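Local coordinates for putative uncharacterized protein (Chaetomium thermophilum, PDB 5T8V), which probably takes part in loading cohesin onto chromatin, this chain being the C-terminal, HEAT-repeat part of the loader Scc2, at residues P1228-F1233 and V1246-K1251; F1286-V1289 and E1293-S1296. All coordinates share one frame; numbering follows the deposited sequence.

Contact 1: residues P1228-F1233 and V1246-K1251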
ATOM      1  N   PRO A1228     -31.017  -0.361   4.702  1.00 65.09           N
ATOM      2  CA  PRO A1228     -32.423  -0.469   5.103  1.00 63.25           C
ATOM      3  C   PRO A1228     -32.564  -0.787   6.583  1.00 60.36           C
ATOM      4  O   PRO A1228     -31.676  -1.374   7.207  1.00 61.08           O
ATOM      5  CB  PRO A1228     -32.949  -1.616   4.234  1.00 63.57           C
ATOM      6  CG  PRO A1228     -31.758  -2.476   4.018  1.00 65.40           C
ATOM      7  CD  PRO A1228     -30.578  -1.540   3.934  1.00 67.18           C
ATOM      8  N   LYS A1229     -33.706  -0.387   7.146  1.00 64.00           N
ATOM      9  CA  LYS A1229     -33.955  -0.632   8.563  1.00 60.67           C
ATOM     10  C   LYS A1229     -33.998  -2.124   8.865  1.00 59.47           C
ATOM     11  O   LYS A1229     -33.545  -2.563   9.928  1.00 59.89           O
ATOM     12  CB  LYS A1229     -35.263   0.038   8.987  1.00 58.52           C
ATOM     13  CG  LYS A1229     -35.284   1.547   8.795  1.00 57.17           C
ATOM     14  CD  LYS A1229     -34.225   2.241   9.644  1.00 56.19           C
ATOM     15  CE  LYS A1229     -34.303   3.752   9.510  1.00 55.62           C
ATOM     16  NZ  LYS A1229     -35.597   4.295  10.004  1.00 54.87           N
ATOM     17  N   LEU A1230     -34.536  -2.917   7.942  1.00 47.61           N
ATOM     18  CA  LEU A1230     -34.669  -4.355   8.126  1.00 46.77           C
ATOM     19  C   LEU A1230     -33.414  -5.120   7.727  1.00 46.66           C
ATOM     20  O   LEU A1230     -33.470  -6.349   7.600  1.00 46.06           O
ATOM     21  CB  LEU A1230     -35.861  -4.877   7.318  1.00 46.90           C
ATOM     22  CG  LEU A1230     -37.199  -4.160   7.521  1.00 46.60           C
ATOM     23  CD1 LEU A1230     -38.262  -4.739   6.597  1.00 46.45           C
ATOM     24  CD2 LEU A1230     -37.648  -4.248   8.968  1.00 46.42           C
ATOM     25  N   HIS A1231     -32.284  -4.433   7.529  1.00 60.30           N
ATOM     26  CA  HIS A1231     -31.086  -5.126   7.068  1.00 62.45           C
ATOM     27  C   HIS A1231     -30.612  -6.153   8.088  1.00 64.63           C
ATOM     28  O   HIS A1231     -30.036  -7.180   7.708  1.00 66.81           O
ATOM     29  CB  HIS A1231     -29.978  -4.119   6.745  1.00 62.75           C
ATOM     30  CG  HIS A1231     -29.056  -3.829   7.888  1.00 63.76           C
ATOM     31  ND1 HIS A1231     -29.294  -2.821   8.799  1.00 63.46           N
ATOM     32  CD2 HIS A1231     -27.882  -4.395   8.252  1.00 65.89           C
ATOM     33  CE1 HIS A1231     -28.310  -2.788   9.682  1.00 64.86           C
ATOM     34  NE2 HIS A1231     -27.442  -3.735   9.373  1.00 66.60           N
ATOM     35  N   LEU A1232     -30.847  -5.909   9.379  1.00 61.90           N
ATOM     36  CA  LEU A1232     -30.611  -6.950  10.374  1.00 62.35           C
ATOM     37  C   LEU A1232     -31.554  -8.122  10.149  1.00 62.74           C
ATOM     38  O   LEU A1232     -31.122  -9.277  10.060  1.00 63.73           O
ATOM     39  CB  LEU A1232     -30.786  -6.394  11.791  1.00 60.91           C
ATOM     40  CG  LEU A1232     -29.824  -5.321  12.314  1.00 60.70           C
ATOM     41  CD1 LEU A1232     -28.400  -5.551  11.818  1.00 62.46           C
ATOM     42  CD2 LEU A1232     -30.321  -3.920  11.963  1.00 59.53           C
ATOM     43  N   PHE A1233     -32.854  -7.834  10.041  1.00 60.23           N
ATOM     44  CA  PHE A1233     -33.848  -8.875   9.806  1.00 61.92           C
ATOM     45  C   PHE A1233     -33.399  -9.812   8.691  1.00 65.35           C
ATOM     46  O   PHE A1233     -33.163 -11.005   8.914  1.00 66.76           O
ATOM     47  CB  PHE A1233     -35.195  -8.225   9.468  1.00 61.08           C
ATOM     48  CG  PHE A1233     -36.388  -9.118   9.690  1.00 61.48           C
ATOM     49  CD1 PHE A1233     -36.256 -10.496   9.768  1.00 62.61           C
ATOM     50  CD2 PHE A1233     -37.652  -8.567   9.815  1.00 61.04           C
ATOM     51  CE1 PHE A1233     -37.358 -11.302   9.970  1.00 62.84           C
ATOM     52  CE2 PHE A1233     -38.760  -9.370  10.018  1.00 61.25           C
ATOM     53  CZ  PHE A1233     -38.611 -10.738  10.095  1.00 61.85           C
ATOM     54  N   VAL A1246     -37.167 -15.612   0.077  1.00 79.10           N
ATOM     55  CA  VAL A1246     -37.968 -15.075  -1.023  1.00 80.74           C
ATOM     56  C   VAL A1246     -39.343 -14.661  -0.518  1.00 75.64           C
ATOM     57  O   VAL A1246     -39.757 -13.503  -0.653  1.00 75.03           O
ATOM     58  CB  VAL A1246     -38.087 -16.107  -2.161  1.00 87.50           C
ATOM     59  CG1 VAL A1246     -39.118 -15.659  -3.203  1.00 88.39           C
ATOM     60  CG2 VAL A1246     -36.741 -16.325  -2.824  1.00 90.89           C
ATOM     61  N   LYS A1247     -40.072 -15.608   0.076  1.00102.09           N
ATOM     62  CA  LYS A1247     -41.437 -15.323   0.500  1.00102.27           C
ATOM     63  C   LYS A1247     -41.488 -14.103   1.407  1.00 96.96           C
ATOM     64  O   LYS A1247     -42.403 -13.278   1.298  1.00 97.70           O
ATOM     65  CB  LYS A1247     -42.042 -16.541   1.202  1.00104.99           C
ATOM     66  CG  LYS A1247     -43.529 -16.400   1.521  1.00106.48           C
ATOM     67  CD  LYS A1247     -44.363 -16.188   0.259  1.00106.61           C
ATOM     68  CE  LYS A1247     -45.848 -16.119   0.569  1.00105.90           C
ATOM     69  NZ  LYS A1247     -46.188 -14.945   1.422  1.00104.56           N
ATOM     70  N   PHE A1248     -40.508 -13.961   2.303  1.00 66.21           N
ATOM     71  CA  PHE A1248     -40.465 -12.781   3.158  1.00 61.85           C
ATOM     72  C   PHE A1248     -40.556 -11.516   2.314  1.00 57.40           C
ATOM     73  O   PHE A1248     -41.443 -10.678   2.514  1.00 55.38           O
ATOM     74  CB  PHE A1248     -39.192 -12.779   4.006  1.00 62.40           C
ATOM     75  CG  PHE A1248     -38.988 -11.511   4.781  1.00 60.33           C
ATOM     76  CD1 PHE A1248     -39.772 -11.224   5.885  1.00 58.43           C
ATOM     77  CD2 PHE A1248     -38.012 -10.603   4.404  1.00 59.53           C
ATOM     78  CE1 PHE A1248     -39.588 -10.056   6.599  1.00 56.11           C
ATOM     79  CE2 PHE A1248     -37.822  -9.433   5.115  1.00 57.08           C
ATOM     80  CZ  PHE A1248     -38.612  -9.158   6.213  1.00 55.36           C
ATOM     81  N   LEU A1249     -39.648 -11.376   1.346  1.00 51.80           N
ATOM     82  CA  LEU A1249     -39.738 -10.268   0.401  1.00 48.91           C
ATOM     83  C   LEU A1249     -41.143 -10.168  -0.175  1.00 47.06           C
ATOM     84  O   LEU A1249     -41.775  -9.106  -0.129  1.00 46.79           O
ATOM     85  CB  LEU A1249     -38.707 -10.446  -0.717  1.00 49.36           C
ATOM     86  CG  LEU A1249     -37.235 -10.423  -0.303  1.00 49.68           C
ATOM     87  CD1 LEU A1249     -36.347 -10.699  -1.507  1.00 51.21           C
ATOM     88  CD2 LEU A1249     -36.868  -9.091   0.338  1.00 48.51           C
ATOM     89  N   GLU A1250     -41.661 -11.278  -0.703  1.00 67.00           N
ATOM     90  CA  GLU A1250     -43.012 -11.259  -1.248  1.00 65.32           C
ATOM     91  C   GLU A1250     -44.006 -10.764  -0.207  1.00 63.59           C
ATOM     92  O   GLU A1250     -44.855  -9.913  -0.504  1.00 64.39           O
ATOM     93  CB  GLU A1250     -43.394 -12.650  -1.752  1.00 65.79           C
ATOM     94  CG  GLU A1250     -42.600 -13.085  -2.972  1.00 67.01           C
ATOM     95  CD  GLU A1250     -43.059 -14.419  -3.525  1.00 69.12           C
ATOM     96  OE1 GLU A1250     -43.716 -15.179  -2.782  1.00 69.30           O
ATOM     97  OE2 GLU A1250     -42.766 -14.705  -4.705  1.00 70.53           O
ATOM     98  N   LYS A1251     -43.898 -11.257   1.031  1.00 64.48           N
ATOM     99  CA  LYS A1251     -44.805 -10.799   2.076  1.00 64.60           C
ATOM    100  C   LYS A1251     -44.716  -9.288   2.246  1.00 63.08           C
ATOM    101  O   LYS A1251     -45.743  -8.610   2.375  1.00 62.95           O
ATOM    102  CB  LYS A1251     -44.502 -11.517   3.393  1.00 65.51           C
ATOM    103  CG  LYS A1251     -45.433 -11.142   4.551  1.00 67.34           C
ATOM    104  CD  LYS A1251     -46.916 -11.194   4.171  1.00 69.52           C
ATOM    105  CE  LYS A1251     -47.344 -12.567   3.657  1.00 72.40           C
ATOM    106  NZ  LYS A1251     -47.260 -13.624   4.707  1.00 73.81           N
TER
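Phe1248 reaches across from one helix to two side chains at the start of another, Phe1233 and Leu1230. Along 1246-1251, Val1246 is turned instead to helix 1291-1319, and the contact falls to Phe1248 one residue beyond Lys1247. The phenylalanine CG is anti to the backbone N (chi1 173°), which carries the ring away from its own helix toward 1228-1233. There its CE1-CZ edge comes down on a face of Phe1233. The pair is a tilted edge-to-face contact, with centroids 4.6 Å apart and planes at 50°. Phe1248 CE1 lies over that face, displaced toward the rim and 3.6 Å from Phe1233 CE2, while Phe1248 CZ is 3.8 Å from Phe1233 CD2. The neighbouring CZ corner also meets the other partner loosely, with Phe1248 CZ 4.4 Å from Leu1230 CD1. Leu1230 holds the N-cap position of helix 1231-1240, at the third position of a type I turn from Pro1228 to His1231, and its N is hydrogen-bonded to Asn1282 OD1. With an alanine at Phe1233, the edge of Phe1248 would probably lose its bed and the ring could shift. Leu1249 next packs on Glu1293 and Leu1297 of helix 1291-1319. Helix 1200-1213 closes the cluster through Ala1203, Ile1204 and Ile1207, with Tyr1200 adding an edge-to-face partner to Phe1248, and Phe1286 of the loop before helix 1291-1319 packs on Leu1230.

Contact 2: residues F1286-V1289 and E1293-S1296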
ATOM      1  N   PHE A1286     -31.004  -3.559  -0.164  1.00 65.30           N
ATOM      2  CA  PHE A1286     -31.136  -4.728   0.699  1.00 66.16           C
ATOM      3  C   PHE A1286     -29.932  -5.662   0.647  1.00 71.30           C
ATOM      4  O   PHE A1286     -29.811  -6.561   1.486  1.00 72.50           O
ATOM      5  CB  PHE A1286     -32.394  -5.522   0.317  1.00 63.98           C
ATOM      6  CG  PHE A1286     -33.517  -5.443   1.325  1.00 60.94           C
ATOM      7  CD1 PHE A1286     -33.263  -5.404   2.687  1.00 60.06           C
ATOM      8  CD2 PHE A1286     -34.834  -5.422   0.897  1.00 59.48           C
ATOM      9  CE1 PHE A1286     -34.303  -5.335   3.600  1.00 58.24           C
ATOM     10  CE2 PHE A1286     -35.875  -5.355   1.804  1.00 57.79           C
ATOM     11  CZ  PHE A1286     -35.608  -5.312   3.157  1.00 57.07           C
ATOM     12  N   GLU A1287     -29.040  -5.476  -0.324  1.00 92.69           N
ATOM     13  CA  GLU A1287     -27.925  -6.395  -0.538  1.00 96.24           C
ATOM     14  C   GLU A1287     -28.441  -7.816  -0.774  1.00 95.30           C
ATOM     15  O   GLU A1287     -28.155  -8.751  -0.022  1.00 96.19           O
ATOM     16  CB  GLU A1287     -26.940  -6.355   0.639  1.00 98.63           C
ATOM     17  CG  GLU A1287     -25.945  -5.205   0.598  1.00101.63           C
ATOM     18  CD  GLU A1287     -24.949  -5.333  -0.539  1.00106.00           C
ATOM     19  OE1 GLU A1287     -25.341  -5.127  -1.708  1.00105.93           O
ATOM     20  OE2 GLU A1287     -23.772  -5.649  -0.265  1.00108.61           O
ATOM     21  N   TYR A1288     -29.223  -7.959  -1.841  1.00 62.74           N
ATOM     22  CA  TYR A1288     -29.747  -9.265  -2.217  1.00 62.86           C
ATOM     23  C   TYR A1288     -28.601 -10.200  -2.587  1.00 65.11           C
ATOM     24  O   TYR A1288     -27.576  -9.778  -3.130  1.00 65.69           O
ATOM     25  CB  TYR A1288     -30.724  -9.127  -3.386  1.00 62.87           C
ATOM     26  CG  TYR A1288     -31.862  -8.165  -3.119  1.00 59.83           C
ATOM     27  CD1 TYR A1288     -33.041  -8.599  -2.530  1.00 57.88           C
ATOM     28  CD2 TYR A1288     -31.754  -6.822  -3.456  1.00 59.32           C
ATOM     29  CE1 TYR A1288     -34.083  -7.723  -2.284  1.00 56.42           C
ATOM     30  CE2 TYR A1288     -32.788  -5.938  -3.214  1.00 57.55           C
ATOM     31  CZ  TYR A1288     -33.951  -6.393  -2.629  1.00 57.55           C
ATOM     32  OH  TYR A1288     -34.984  -5.516  -2.385  1.00 58.80           O
ATOM     33  N   VAL A1289     -28.782 -11.487  -2.290  1.00 99.87           N
ATOM     34  CA  VAL A1289     -27.727 -12.481  -2.464  1.00104.12           C
ATOM     35  C   VAL A1289     -27.994 -13.419  -3.632  1.00105.52           C
ATOM     36  O   VAL A1289     -27.147 -14.273  -3.931  1.00108.19           O
ATOM     37  CB  VAL A1289     -27.498 -13.281  -1.166  1.00105.20           C
ATOM     38  CG1 VAL A1289     -28.628 -14.279  -0.912  1.00103.64           C
ATOM     39  CG2 VAL A1289     -26.132 -13.973  -1.182  1.00109.16           C
ATOM     40  N   GLU A1293     -34.107 -14.127  -5.958  1.00 86.38           N
ATOM     41  CA  GLU A1293     -34.836 -13.393  -4.929  1.00 83.08           C
ATOM     42  C   GLU A1293     -35.343 -12.061  -5.467  1.00 82.81           C
ATOM     43  O   GLU A1293     -36.533 -11.748  -5.366  1.00 80.91           O
ATOM     44  CB  GLU A1293     -33.942 -13.166  -3.709  1.00 83.00           C
ATOM     45  CG  GLU A1293     -33.753 -14.389  -2.827  1.00 83.14           C
ATOM     46  CD  GLU A1293     -32.820 -14.125  -1.664  1.00 83.36           C
ATOM     47  OE1 GLU A1293     -32.434 -12.953  -1.468  1.00 82.63           O
ATOM     48  OE2 GLU A1293     -32.475 -15.087  -0.945  1.00 84.22           O
ATOM     49  N   ILE A1294     -34.444 -11.259  -6.039  1.00 72.48           N
ATOM     50  CA  ILE A1294     -34.838  -9.952  -6.556  1.00 71.49           C
ATOM     51  C   ILE A1294     -35.745 -10.095  -7.771  1.00 70.02           C
ATOM     52  O   ILE A1294     -36.629  -9.260  -7.992  1.00 68.89           O
ATOM     53  CB  ILE A1294     -33.594  -9.103  -6.881  1.00 74.67           C
ATOM     54  CG1 ILE A1294     -34.008  -7.757  -7.483  1.00 75.25           C
ATOM     55  CG2 ILE A1294     -32.668  -9.842  -7.833  1.00 77.62           C
ATOM     56  CD1 ILE A1294     -32.867  -6.772  -7.628  1.00 77.49           C
ATOM     57  N   HIS A1295     -35.549 -11.139  -8.579  1.00 82.59           N
ATOM     58  CA  HIS A1295     -36.415 -11.342  -9.737  1.00 82.54           C
ATOM     59  C   HIS A1295     -37.837 -11.669  -9.300  1.00 78.59           C
ATOM     60  O   HIS A1295     -38.805 -11.120  -9.838  1.00 77.56           O
ATOM     61  CB  HIS A1295     -35.856 -12.452 -10.629  1.00 86.47           C
ATOM     62  CG  HIS A1295     -36.678 -12.711 -11.854  1.00 89.51           C
ATOM     63  ND1 HIS A1295     -36.898 -11.752 -12.819  1.00 89.11           N
ATOM     64  CD2 HIS A1295     -37.335 -13.821 -12.270  1.00 90.10           C
ATOM     65  CE1 HIS A1295     -37.653 -12.258 -13.777  1.00 89.76           C
ATOM     66  NE2 HIS A1295     -37.932 -13.512 -13.468  1.00 89.96           N
ATOM     67  N   SER A1296     -37.984 -12.566  -8.323  1.00 71.68           N
ATOM     68  CA  SER A1296     -39.307 -12.853  -7.782  1.00 68.70           C
ATOM     69  C   SER A1296     -39.883 -11.642  -7.063  1.00 65.77           C
ATOM     70  O   SER A1296     -41.107 -11.460  -7.038  1.00 64.48           O
ATOM     71  CB  SER A1296     -39.237 -14.050  -6.833  1.00 68.59           C
ATOM     72  OG  SER A1296     -38.742 -15.198  -7.502  1.00 70.83           O
TER
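Tyr1288 and Val1289 pack against Ile1294 and Glu1293 in a short-range, largely apolar contact, made where the loop after helix 1271-1284 enters helix 1291-1319. The centre of it is the Tyr1288 ring. Ile1294 CB sits above one face, displaced toward the rim, and is 4.2 Å from Tyr1288 CG. The opposite face is taken by the loop itself: Phe1286 CB lies 3.4 Å above the Tyr1288 ring plane, so the ring is sandwiched between its own loop and the helix. Between these two aromatic residues the backbone of Glu1287 adopts a left-handed conformation (phi 57°, psi 61°), part of the bend that brings Phe1286 back over the tyrosine. The hydroxyl of Tyr1288 lies at the edge of the Phe1286 ring, in its plane, and donates a hydrogen bond to Leu1283 O near the end of the preceding helix, which fixes the far end of the buried tyrosine. Loops joining successive helices in this way are consistent with the alpha-solenoid architecture of a HEAT-repeat protein. At the other end of the contact Glu1293 has CG anti to its carbonyl carbon (chi1 -76°) and runs extended to a carboxylate beside Val1289. Val1289 CG1 is 3.9 Å from Glu1293 OE2, and the two side chains pass at a slant without a polar bond. The charge is met elsewhere: Glu1293 OE1 forms a salt bridge with Arg1245 NE, which probably compensates this buried acid. Glu1293 N is hydrogen-bonded to Thr1290 OG1, just ahead of the helix. Tyr1388, from a loop far along the chain, touches both Tyr1288 and Ile1294.

In the fold
From the N terminus, contact 1 comes first, bringing the start of helix 1231-1240 against helix 1243-1254 across the turn that joins them. The chain then passes through helix 1271-1284 before contact 2 closes the loop leading into helix 1291-1319. The two are in series, neither nested nor crossed, yet their centres lie about 10 Å apart and they share packing. Pro1228 CG rests 3.6 Å from Phe1286 CD1, and Leu1249 CD1 is 3.8 Å from Tyr1288 CE1. Val1246 packs on Glu1293 and Ser1296. Loop 1286-1289 thus packs on the turn before helix 1231-1240 and on helix 1243-1254, within the C-terminal sister chromatid cohesion region.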